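Side-chain contacts in protein-S-isoprenylcysteine O-methyltransferase (PDB 5V7P), which catalyses the carboxyl methylation of isoprenylated C-terminal cysteines in proteins, using S-adenosyl-L-methionine as methyl donor, in the endoplasmic reticulum membrane: residues G93-V98 / S137-F142; G214-S219 / L237-F242; G221-L226 / P233-A238. One frame throughout, in Å; residues are numbered along the deposited sequence. Where two conformers were deposited one is given.

Contact 1: G93-V98 / S137-F142; sequences GGYMSV and SSWVEF. With D10 (decane), chain J; MPG ([(Z)-octadec-9-enyl] (2R)-2,3-bis(oxidanyl)propanoate), chain B; D10 (decane), chain I.
Tyr95 OH is gripped from two directions: Trp139 NE1 donates to it at 2.9 Å, and a hydroxyl of the bound lipid MPG, O3, lies at 2.9 Å from the same Tyr95 OH in a second hydrogen bond. The contact joins two membrane-embedded helices, 90-113 and 129-148, whose backbones stand well apart, with the CA atoms of Tyr95 and Trp139 10.2 Å from each other, so that two long aromatic side chains must span the gap. Tyr95 reaches over with CG anti to its own backbone N (chi1 157°) and presents its phenolic end to the indole. The indole N-H meets the oxygen almost in the indole plane, and the bond is fairly straight at 160°. Beside it the rings touch rim to rim, Tyr95 CE2 lying 3.9 Å from Trp139 CD1, with neither ring over the face of the other and their planes 74° apart. The bond probably fixes the phenol's rotation. Phe92 adds a third ring, meeting the Trp139 ring edge-to-face. The benzo part of the Trp139 ring is given over to hydrocarbon: one decane crosses one face, and a second decane passes the edge near CE3. The two ends of the indole therefore have different surroundings, polar at NE1 and alkyl round the six-membered ring. Ser138 OG stays 4.0 Å from Tyr95 OH and is bonded to the backbone oxygen of Ala135. On the decane side, the closest approach is Trp139 CZ2 to C4 of the chain J molecule, at 3.7 Å.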
# COMPACT_ATOMS: atom_id res chain seq x y z
N GLY A 93 19.67 4.12 9.97
CA GLY A 93 18.85 5.08 10.68
C GLY A 93 18.04 5.96 9.74
O GLY A 93 16.85 6.18 9.97
N GLY A 94 18.67 6.46 8.68
CA GLY A 94 17.94 7.27 7.72
C GLY A 94 16.86 6.49 7.01
O GLY A 94 15.80 7.02 6.69
N TYR A 95 17.12 5.20 6.75
CA TYR A 95 16.11 4.35 6.13
C TYR A 95 14.90 4.20 7.04
O TYR A 95 13.75 4.31 6.59
CB TYR A 95 16.72 2.99 5.81
CG TYR A 95 15.72 1.87 5.68
CD1 TYR A 95 15.05 1.64 4.49
CD2 TYR A 95 15.44 1.03 6.76
CE1 TYR A 95 14.13 0.61 4.37
CE2 TYR A 95 14.52 0.01 6.65
CZ TYR A 95 13.87 -0.20 5.45
OH TYR A 95 12.95 -1.22 5.33
N MET A 96 15.13 3.94 8.33
CA MET A 96 14.02 3.82 9.27
C MET A 96 13.17 5.08 9.28
O MET A 96 11.93 5.00 9.27
CB MET A 96 14.56 3.54 10.67
CG MET A 96 15.18 2.17 10.84
SD MET A 96 16.07 2.00 12.40
CE MET A 96 14.83 2.53 13.59
N SER A 97 13.81 6.25 9.30
CA SER A 97 13.06 7.50 9.36
C SER A 97 12.25 7.73 8.10
O SER A 97 11.08 8.14 8.17
CB SER A 97 14.02 8.66 9.61
OG SER A 97 14.74 8.47 10.81
N VAL A 98 12.84 7.48 6.93
CA VAL A 98 12.12 7.61 5.67
C VAL A 98 10.88 6.72 5.68
O VAL A 98 9.80 7.12 5.24
CB VAL A 98 13.05 7.28 4.49
CG1 VAL A 98 12.27 6.99 3.21
CG2 VAL A 98 14.02 8.43 4.25
N SER A 137 13.99 -9.12 4.34
CA SER A 137 15.15 -9.56 3.58
C SER A 137 16.09 -8.40 3.27
O SER A 137 17.29 -8.60 3.10
CB SER A 137 14.71 -10.25 2.29
OG SER A 137 14.29 -9.30 1.33
N SER A 138 15.56 -7.18 3.20
CA SER A 138 16.42 -6.01 3.01
C SER A 138 17.13 -5.64 4.31
O SER A 138 18.21 -5.05 4.27
CB SER A 138 15.62 -4.82 2.48
OG SER A 138 14.89 -4.18 3.51
N TRP A 139 16.54 -5.97 5.46
CA TRP A 139 17.22 -5.76 6.73
C TRP A 139 18.37 -6.74 6.90
O TRP A 139 19.45 -6.36 7.35
CB TRP A 139 16.24 -5.89 7.89
CG TRP A 139 15.05 -4.99 7.81
CD1 TRP A 139 14.89 -3.90 7.00
CD2 TRP A 139 13.85 -5.10 8.58
NE1 TRP A 139 13.66 -3.33 7.21
CE2 TRP A 139 13.00 -4.05 8.18
CE3 TRP A 139 13.40 -5.99 9.56
CZ2 TRP A 139 11.73 -3.86 8.73
CZ3 TRP A 139 12.15 -5.80 10.11
CH2 TRP A 139 11.33 -4.74 9.69
N VAL A 140 18.15 -8.01 6.55
CA VAL A 140 19.19 -9.01 6.75
C VAL A 140 20.34 -8.78 5.77
O VAL A 140 21.51 -8.92 6.13
CB VAL A 140 18.62 -10.44 6.63
CG1 VAL A 140 17.41 -10.61 7.54
CG2 VAL A 140 18.26 -10.77 5.19
N GLU A 141 20.02 -8.40 4.53
CA GLU A 141 21.08 -8.09 3.58
C GLU A 141 21.97 -6.97 4.11
O GLU A 141 23.20 -7.09 4.11
CB GLU A 141 20.50 -7.69 2.22
CG GLU A 141 21.58 -7.34 1.20
CD GLU A 141 21.04 -6.86 -0.13
OE1 GLU A 141 19.82 -6.91 -0.34
OE2 GLU A 141 21.86 -6.42 -0.96
N PHE A 142 21.36 -5.89 4.58
CA PHE A 142 22.14 -4.77 5.09
C PHE A 142 23.10 -5.22 6.19
O PHE A 142 24.31 -4.99 6.10
CB PHE A 142 21.21 -3.67 5.62
CG PHE A 142 21.94 -2.49 6.21
CD1 PHE A 142 22.35 -1.44 5.40
CD2 PHE A 142 22.23 -2.44 7.56
CE1 PHE A 142 23.03 -0.36 5.93
CE2 PHE A 142 22.91 -1.36 8.10
CZ PHE A 142 23.31 -0.32 7.28
C1 D10 J . 15.14 -3.24 12.44
C2 D10 J . 13.67 -2.80 12.47
C3 D10 J . 13.40 -1.78 11.37
C4 D10 J . 11.93 -1.39 11.41
C5 D10 J . 11.62 -0.39 10.29
C6 D10 J . 10.12 -0.11 10.29
C7 D10 J . 9.79 0.95 9.24
C8 D10 J . 8.28 0.95 8.97
C9 D10 J . 7.54 1.44 10.21
C2 MPG B . 9.18 -4.41 -1.03
C3 MPG B . 9.36 -3.53 -2.26
C4 MPG B . 8.02 -3.12 -2.86
C5 MPG B . 8.25 -2.04 -3.90
C6 MPG B . 6.94 -1.75 -4.61
C7 MPG B . 5.88 -1.16 -3.68
C8 MPG B . 4.54 -1.73 -4.10
C9 MPG B . 3.43 -0.88 -3.51
C10 MPG B . 2.60 -1.31 -2.58
C11 MPG B . 2.65 -2.73 -2.00
C12 MPG B . 2.14 -2.69 -0.57
C13 MPG B . 0.64 -2.41 -0.53
C14 MPG B . 0.29 -1.88 0.85
C15 MPG B . -1.22 -1.82 1.02
C16 MPG B . -1.64 -2.52 2.30
O1 MPG B . 9.44 -2.98 0.85
C1 MPG B . 8.48 -3.66 0.10
CXD MPG B . 10.11 -0.78 1.84
O2 MPG B . 10.91 0.22 1.28
C21 MPG B . 10.97 -1.69 2.73
O3 MPG B . 12.33 -1.40 2.53
O4 MPG B . 8.98 -1.04 -0.21
CX3 MPG B . 9.46 -1.59 0.73
C3 D10 I . 13.21 -8.73 12.76
C4 D10 I . 14.45 -9.37 12.14
C5 D10 I . 15.51 -8.31 11.89
C6 D10 I . 16.75 -8.96 11.28
C7 D10 I . 17.82 -7.90 11.04
C8 D10 I . 19.13 -8.58 10.63

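Contact 2: G214-S219 / L237-F242; sequences GWFYWS and LASWMF. With MPG ([(Z)-octadec-9-enyl] (2R)-2,3-bis(oxidanyl)propanoate), chain V; MPG ([(Z)-octadec-9-enyl] (2R)-2,3-bis(oxidanyl)propanoate), chain B; D10 (decane), chain G.
Phe216 and Ser239 bring helices 210-225 and 231-258 together where the two run antiparallel, the short segments at 167° with axes 9.7 Å apart, as in a transmembrane helical hairpin. On the first helix, Trp215 comes first and meets the lipid: MPG of chain B lies over one face of its indole, with C10 at 3.3 Å from Trp215 CZ2. Phe216 follows and spans the gap, its CG anti to the backbone N (chi1 177°), which carries the ring out to the second helix. There its CD1 edge faces Ser239 OG near the ring plane, and Phe216 CE1 packs 3.8 Å from Trp240 CB. The far rim, at CZ, touches the tail of another MPG, that of chain V, which continues across a face of the Trp240 indole. The Phe216 rim, at CD2, lies over the centre of the Tyr217 ring face. One turn on from Trp215, Ser219 OG donates to Phe216 O at 2.7 Å, within its own helix. Ser239 OG in turn donates a weak hydrogen bond to Ser219 OG, 3.5 Å away. Ser239 CB also meets the chain B lipid. Trp240 NE1 bonds to the backbone oxygen of Pro274. Because the one hydrogen bond between the two segments is weak, the Phe216 edge and the lipid chains beside the seam probably carry most of the packing.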
# COMPACT_ATOMS: atom_id res chain seq x y z
N GLY A 214 5.68 8.28 -7.91
CA GLY A 214 6.37 8.59 -6.67
C GLY A 214 6.62 7.36 -5.82
O GLY A 214 7.72 7.16 -5.30
N TRP A 215 5.60 6.51 -5.68
CA TRP A 215 5.76 5.28 -4.92
C TRP A 215 6.81 4.38 -5.55
O TRP A 215 7.64 3.79 -4.85
CB TRP A 215 4.41 4.57 -4.82
CG TRP A 215 4.31 3.60 -3.68
CD1 TRP A 215 5.33 2.95 -3.06
CD2 TRP A 215 3.11 3.18 -3.03
NE1 TRP A 215 4.85 2.15 -2.06
CE2 TRP A 215 3.48 2.27 -2.02
CE3 TRP A 215 1.75 3.48 -3.19
CZ2 TRP A 215 2.55 1.66 -1.18
CZ3 TRP A 215 0.83 2.87 -2.36
CH2 TRP A 215 1.23 1.97 -1.37
N PHE A 216 6.78 4.26 -6.88
CA PHE A 216 7.72 3.39 -7.59
C PHE A 216 9.17 3.78 -7.29
O PHE A 216 9.97 2.95 -6.87
CB PHE A 216 7.44 3.45 -9.09
CG PHE A 216 8.40 2.65 -9.93
CD1 PHE A 216 8.41 1.27 -9.87
CD2 PHE A 216 9.28 3.28 -10.79
CE1 PHE A 216 9.28 0.53 -10.65
CE2 PHE A 216 10.16 2.55 -11.57
CZ PHE A 216 10.16 1.17 -11.50
N TYR A 217 9.51 5.05 -7.50
CA TYR A 217 10.89 5.48 -7.30
C TYR A 217 11.24 5.56 -5.82
O TYR A 217 12.38 5.26 -5.44
CB TYR A 217 11.13 6.82 -7.99
CG TYR A 217 11.24 6.68 -9.48
CD1 TYR A 217 12.33 6.04 -10.05
CD2 TYR A 217 10.26 7.18 -10.33
CE1 TYR A 217 12.44 5.89 -11.42
CE2 TYR A 217 10.36 7.04 -11.70
CZ TYR A 217 11.46 6.39 -12.23
OH TYR A 217 11.57 6.25 -13.60
N TRP A 218 10.29 5.96 -4.97
CA TRP A 218 10.53 5.96 -3.54
C TRP A 218 10.96 4.58 -3.06
O TRP A 218 11.94 4.44 -2.33
CB TRP A 218 9.28 6.41 -2.79
CG TRP A 218 9.42 6.35 -1.30
CD1 TRP A 218 9.88 7.33 -0.47
CD2 TRP A 218 9.08 5.24 -0.45
NE1 TRP A 218 9.86 6.90 0.83
CE2 TRP A 218 9.37 5.62 0.87
CE3 TRP A 218 8.55 3.96 -0.69
CZ2 TRP A 218 9.15 4.78 1.96
CZ3 TRP A 218 8.34 3.13 0.40
CH2 TRP A 218 8.64 3.54 1.70
N SER A 219 10.25 3.54 -3.49
CA SER A 219 10.56 2.19 -3.03
C SER A 219 11.96 1.77 -3.45
O SER A 219 12.71 1.18 -2.66
CB SER A 219 9.53 1.19 -3.55
OG SER A 219 9.56 1.10 -4.97
N LEU A 237 11.94 -4.51 -9.86
CA LEU A 237 11.13 -5.42 -10.67
C LEU A 237 9.80 -5.71 -9.99
O LEU A 237 8.74 -5.64 -10.62
CB LEU A 237 11.90 -6.72 -10.91
CG LEU A 237 11.52 -7.65 -12.06
CD1 LEU A 237 12.14 -9.03 -11.81
CD2 LEU A 237 10.02 -7.78 -12.26
N ALA A 238 9.84 -6.05 -8.70
CA ALA A 238 8.61 -6.32 -7.98
C ALA A 238 7.69 -5.10 -8.00
O ALA A 238 6.49 -5.22 -8.27
CB ALA A 238 8.93 -6.73 -6.54
N SER A 239 8.25 -3.93 -7.71
CA SER A 239 7.48 -2.69 -7.81
C SER A 239 6.89 -2.53 -9.21
O SER A 239 5.70 -2.21 -9.36
CB SER A 239 8.38 -1.49 -7.49
OG SER A 239 7.67 -0.27 -7.52
N TRP A 240 7.70 -2.76 -10.24
CA TRP A 240 7.27 -2.50 -11.61
C TRP A 240 6.11 -3.39 -12.01
O TRP A 240 5.11 -2.91 -12.57
CB TRP A 240 8.45 -2.69 -12.56
CG TRP A 240 8.12 -2.44 -13.99
CD1 TRP A 240 8.18 -1.24 -14.65
CD2 TRP A 240 7.68 -3.40 -14.96
NE1 TRP A 240 7.80 -1.40 -15.96
CE2 TRP A 240 7.49 -2.72 -16.17
CE3 TRP A 240 7.42 -4.77 -14.91
CZ2 TRP A 240 7.05 -3.36 -17.33
CZ3 TRP A 240 6.99 -5.41 -16.05
CH2 TRP A 240 6.81 -4.71 -17.25
N MET A 241 6.21 -4.69 -11.74
CA MET A 241 5.15 -5.61 -12.16
C MET A 241 3.86 -5.36 -11.39
O MET A 241 2.77 -5.55 -11.95
CB MET A 241 5.60 -7.06 -11.99
CG MET A 241 5.69 -7.57 -10.55
SD MET A 241 5.72 -9.37 -10.46
CE MET A 241 4.08 -9.78 -11.06
N PHE A 242 3.95 -4.94 -10.13
CA PHE A 242 2.74 -4.68 -9.36
C PHE A 242 1.97 -3.49 -9.93
O PHE A 242 0.74 -3.54 -10.05
CB PHE A 242 3.09 -4.43 -7.89
CG PHE A 242 1.90 -4.08 -7.04
CD1 PHE A 242 1.03 -5.07 -6.60
CD2 PHE A 242 1.65 -2.77 -6.67
CE1 PHE A 242 -0.06 -4.76 -5.81
CE2 PHE A 242 0.56 -2.45 -5.88
CZ PHE A 242 -0.30 -3.44 -5.45
C2 MPG V . 10.27 -5.14 -17.30
C3 MPG V . 11.41 -4.13 -17.14
C4 MPG V . 11.04 -3.10 -16.08
C5 MPG V . 12.27 -2.24 -15.79
C6 MPG V . 11.86 -0.99 -15.01
C7 MPG V . 13.06 -0.05 -14.90
C8 MPG V . 12.64 1.23 -14.18
C9 MPG V . 13.70 2.30 -14.43
C10 MPG V . 14.47 2.82 -13.49
C11 MPG V . 14.41 2.41 -12.02
C12 MPG V . 15.79 2.56 -11.39
O1 MPG V . 9.09 -6.18 -19.09
C1 MPG V . 10.38 -5.89 -18.63
CXD MPG V . 7.78 -7.00 -21.10
O2 MPG V . 7.57 -8.30 -21.58
C21 MPG V . 7.94 -6.04 -22.27
O3 MPG V . 8.57 -4.86 -21.83
O4 MPG V . 10.00 -7.59 -20.58
CX3 MPG V . 9.05 -6.96 -20.25
C2 MPG B . 9.18 -4.41 -1.03
C3 MPG B . 9.36 -3.53 -2.26
C4 MPG B . 8.02 -3.12 -2.86
C5 MPG B . 8.25 -2.04 -3.90
C6 MPG B . 6.94 -1.75 -4.61
C7 MPG B . 5.88 -1.16 -3.68
C8 MPG B . 4.54 -1.73 -4.10
C9 MPG B . 3.43 -0.88 -3.51
C10 MPG B . 2.60 -1.31 -2.58
C11 MPG B . 2.65 -2.73 -2.00
C12 MPG B . 2.14 -2.69 -0.57
C13 MPG B . 0.64 -2.41 -0.53
C14 MPG B . 0.29 -1.88 0.85
C15 MPG B . -1.22 -1.82 1.02
C16 MPG B . -1.64 -2.52 2.30
O1 MPG B . 9.44 -2.98 0.85
C1 MPG B . 8.48 -3.66 0.10
CXD MPG B . 10.11 -0.78 1.84
O2 MPG B . 10.91 0.22 1.28
C21 MPG B . 10.97 -1.69 2.73
O3 MPG B . 12.33 -1.40 2.53
O4 MPG B . 8.98 -1.04 -0.21
CX3 MPG B . 9.46 -1.59 0.73
C1 D10 G . 2.92 5.28 -21.26
C2 D10 G . 4.44 5.36 -21.17
C3 D10 G . 4.82 6.28 -20.01
C4 D10 G . 6.29 6.08 -19.65
C5 D10 G . 6.84 7.38 -19.07
C6 D10 G . 8.21 7.13 -18.45
C7 D10 G . 9.02 8.42 -18.47
C8 D10 G . 9.95 8.47 -17.26
C9 D10 G . 9.25 9.19 -16.11
C10 D10 G . 9.75 8.62 -14.78

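Contact 3: G221-L226 / P233-A238; sequences GTQIIL and PAYTLA. With MPG ([(Z)-octadec-9-enyl] (2R)-2,3-bis(oxidanyl)propanoate), chain B.
Gln223 crosses the Tyr235 ring at about a right angle and lays its methylene on it: Gln223 CG sits 3.6 Å from the ring centroid of Tyr235, 21° off the normal, a CH-pi contact over the face. A bend about the CB-CG bond (chi2 -50°) brings the amide along the ring with the two planes 34° apart. Gln223 NE2 then lies near the CE2 rim of Tyr235 and donates to Thr222 OG1 at 3.3 Å, slightly out of the amide plane; OE1 is taken by Asn228. The opposite face of Tyr235 is covered by MPG, whose C3 approaches Tyr235 CD2 at 3.3 Å. The ring is thereby sandwiched between a glutamine and a lipid near the turn of a helical hairpin, helices 210-225 and 231-258 in the membrane, with a short connection joining them. At the tip of the ring the phenolic oxygen bonds to the backbone oxygen of Ala134 and accepts a weak bond from MPG O3. A leucine in place of Tyr235 would probably leave Gln223 CG and the lipid C3 without their shared flat partner, and Ala134 O without its phenol. Thr222 OG1, hydrogen-bonded to the backbone oxygen of Ser219, lies 2.9 Å from MPG O2.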
# COMPACT_ATOMS: atom_id res chain seq x y z
N GLY A 221 14.27 3.91 -4.02
CA GLY A 221 15.14 4.79 -3.26
C GLY A 221 15.51 4.22 -1.90
O GLY A 221 16.66 4.35 -1.47
N THR A 222 14.55 3.60 -1.22
CA THR A 222 14.83 3.05 0.11
C THR A 222 16.01 2.10 0.07
O THR A 222 16.85 2.10 0.98
CB THR A 222 13.59 2.33 0.66
OG1 THR A 222 13.27 1.21 -0.18
CG2 THR A 222 12.40 3.27 0.74
N GLN A 223 16.11 1.28 -0.98
CA GLN A 223 17.21 0.34 -1.10
C GLN A 223 18.50 0.99 -1.58
O GLN A 223 19.58 0.45 -1.33
CB GLN A 223 16.82 -0.81 -2.03
CG GLN A 223 15.60 -1.57 -1.54
CD GLN A 223 15.74 -2.00 -0.10
OE1 GLN A 223 16.65 -2.74 0.26
NE2 GLN A 223 14.85 -1.50 0.75
N ILE A 224 18.41 2.14 -2.25
CA ILE A 224 19.61 2.92 -2.53
C ILE A 224 20.14 3.52 -1.24
O ILE A 224 21.36 3.59 -1.02
CB ILE A 224 19.33 3.99 -3.59
CG1 ILE A 224 18.86 3.32 -4.89
CG2 ILE A 224 20.58 4.85 -3.83
CD1 ILE A 224 18.56 4.28 -6.03
N ILE A 225 19.24 3.98 -0.36
CA ILE A 225 19.66 4.43 0.96
C ILE A 225 20.51 3.36 1.62
O ILE A 225 21.63 3.60 2.07
CB ILE A 225 18.44 4.80 1.82
CG1 ILE A 225 17.65 5.93 1.16
CG2 ILE A 225 18.88 5.20 3.24
CD1 ILE A 225 16.37 6.30 1.88
N LEU A 226 19.98 2.13 1.67
CA LEU A 226 20.64 1.01 2.32
C LEU A 226 21.86 0.51 1.56
O LEU A 226 22.63 -0.29 2.11
CB LEU A 226 19.64 -0.14 2.49
CG LEU A 226 19.03 -0.45 3.86
CD1 LEU A 226 19.00 0.74 4.81
CD2 LEU A 226 17.62 -0.99 3.68
N PRO A 233 17.61 -4.16 -7.47
CA PRO A 233 16.93 -4.70 -8.66
C PRO A 233 15.67 -5.47 -8.32
O PRO A 233 14.68 -5.37 -9.04
CB PRO A 233 18.00 -5.60 -9.30
CG PRO A 233 19.29 -5.23 -8.65
CD PRO A 233 18.92 -4.80 -7.27
N ALA A 234 15.69 -6.25 -7.24
CA ALA A 234 14.51 -7.01 -6.84
C ALA A 234 13.34 -6.08 -6.54
O ALA A 234 12.22 -6.31 -7.00
CB ALA A 234 14.83 -7.88 -5.63
N TYR A 235 13.59 -5.02 -5.77
CA TYR A 235 12.54 -4.04 -5.49
C TYR A 235 12.05 -3.37 -6.76
O TYR A 235 10.84 -3.15 -6.94
CB TYR A 235 13.05 -3.00 -4.50
CG TYR A 235 12.92 -3.40 -3.05
CD1 TYR A 235 13.28 -4.67 -2.61
CD2 TYR A 235 12.45 -2.49 -2.10
CE1 TYR A 235 13.15 -5.03 -1.28
CE2 TYR A 235 12.32 -2.85 -0.78
CZ TYR A 235 12.67 -4.12 -0.37
OH TYR A 235 12.55 -4.47 0.95
N THR A 236 12.97 -3.03 -7.67
CA THR A 236 12.58 -2.36 -8.91
C THR A 236 11.62 -3.23 -9.72
O THR A 236 10.59 -2.75 -10.21
CB THR A 236 13.83 -2.04 -9.74
OG1 THR A 236 14.71 -1.20 -8.98
CG2 THR A 236 13.46 -1.32 -11.04
N LEU A 237 11.94 -4.51 -9.86
CA LEU A 237 11.13 -5.42 -10.67
C LEU A 237 9.80 -5.71 -9.99
O LEU A 237 8.74 -5.64 -10.62
CB LEU A 237 11.90 -6.72 -10.91
CG LEU A 237 11.52 -7.65 -12.06
CD1 LEU A 237 12.14 -9.03 -11.81
CD2 LEU A 237 10.02 -7.78 -12.26
N ALA A 238 9.84 -6.05 -8.70
CA ALA A 238 8.61 -6.32 -7.98
C ALA A 238 7.69 -5.10 -8.00
O ALA A 238 6.49 -5.22 -8.27
CB ALA A 238 8.93 -6.73 -6.54
C2 MPG B . 9.18 -4.41 -1.03
C3 MPG B . 9.36 -3.53 -2.26
C4 MPG B . 8.02 -3.12 -2.86
C5 MPG B . 8.25 -2.04 -3.90
C6 MPG B . 6.94 -1.75 -4.61
C7 MPG B . 5.88 -1.16 -3.68
C8 MPG B . 4.54 -1.73 -4.10
C9 MPG B . 3.43 -0.88 -3.51
C10 MPG B . 2.60 -1.31 -2.58
C11 MPG B . 2.65 -2.73 -2.00
C12 MPG B . 2.14 -2.69 -0.57
C13 MPG B . 0.64 -2.41 -0.53
C14 MPG B . 0.29 -1.88 0.85
C15 MPG B . -1.22 -1.82 1.02
C16 MPG B . -1.64 -2.52 2.30
O1 MPG B . 9.44 -2.98 0.85
C1 MPG B . 8.48 -3.66 0.10
CXD MPG B . 10.11 -0.78 1.84
O2 MPG B . 10.91 0.22 1.28
C21 MPG B . 10.97 -1.69 2.73
O3 MPG B . 12.33 -1.40 2.53
O4 MPG B . 8.98 -1.04 -0.21
CX3 MPG B . 9.46 -1.59 0.73

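Along the chain, contact 1 comes first, joining helices 90-113 and 129-148; contacts 2 and 3 follow, both between helices 210-225 and 231-258. Contact 3 lies nearer the turn of this hairpin than contact 2, and their centres are about 8 Å apart, with Leu237 and Ala238 in common. Contact 1 is about 11 Å from contact 3 and about 17 Å from contact 2, centre to centre. Side chains bridge the two pairs: Ser138 touches Gln223 and Tyr235, and Val98 touches Trp218. One lipid, MPG of chain B, touches all three, so these four helices all contribute to its pocket, consistent with an enzyme that handles lipidated substrates in the membrane.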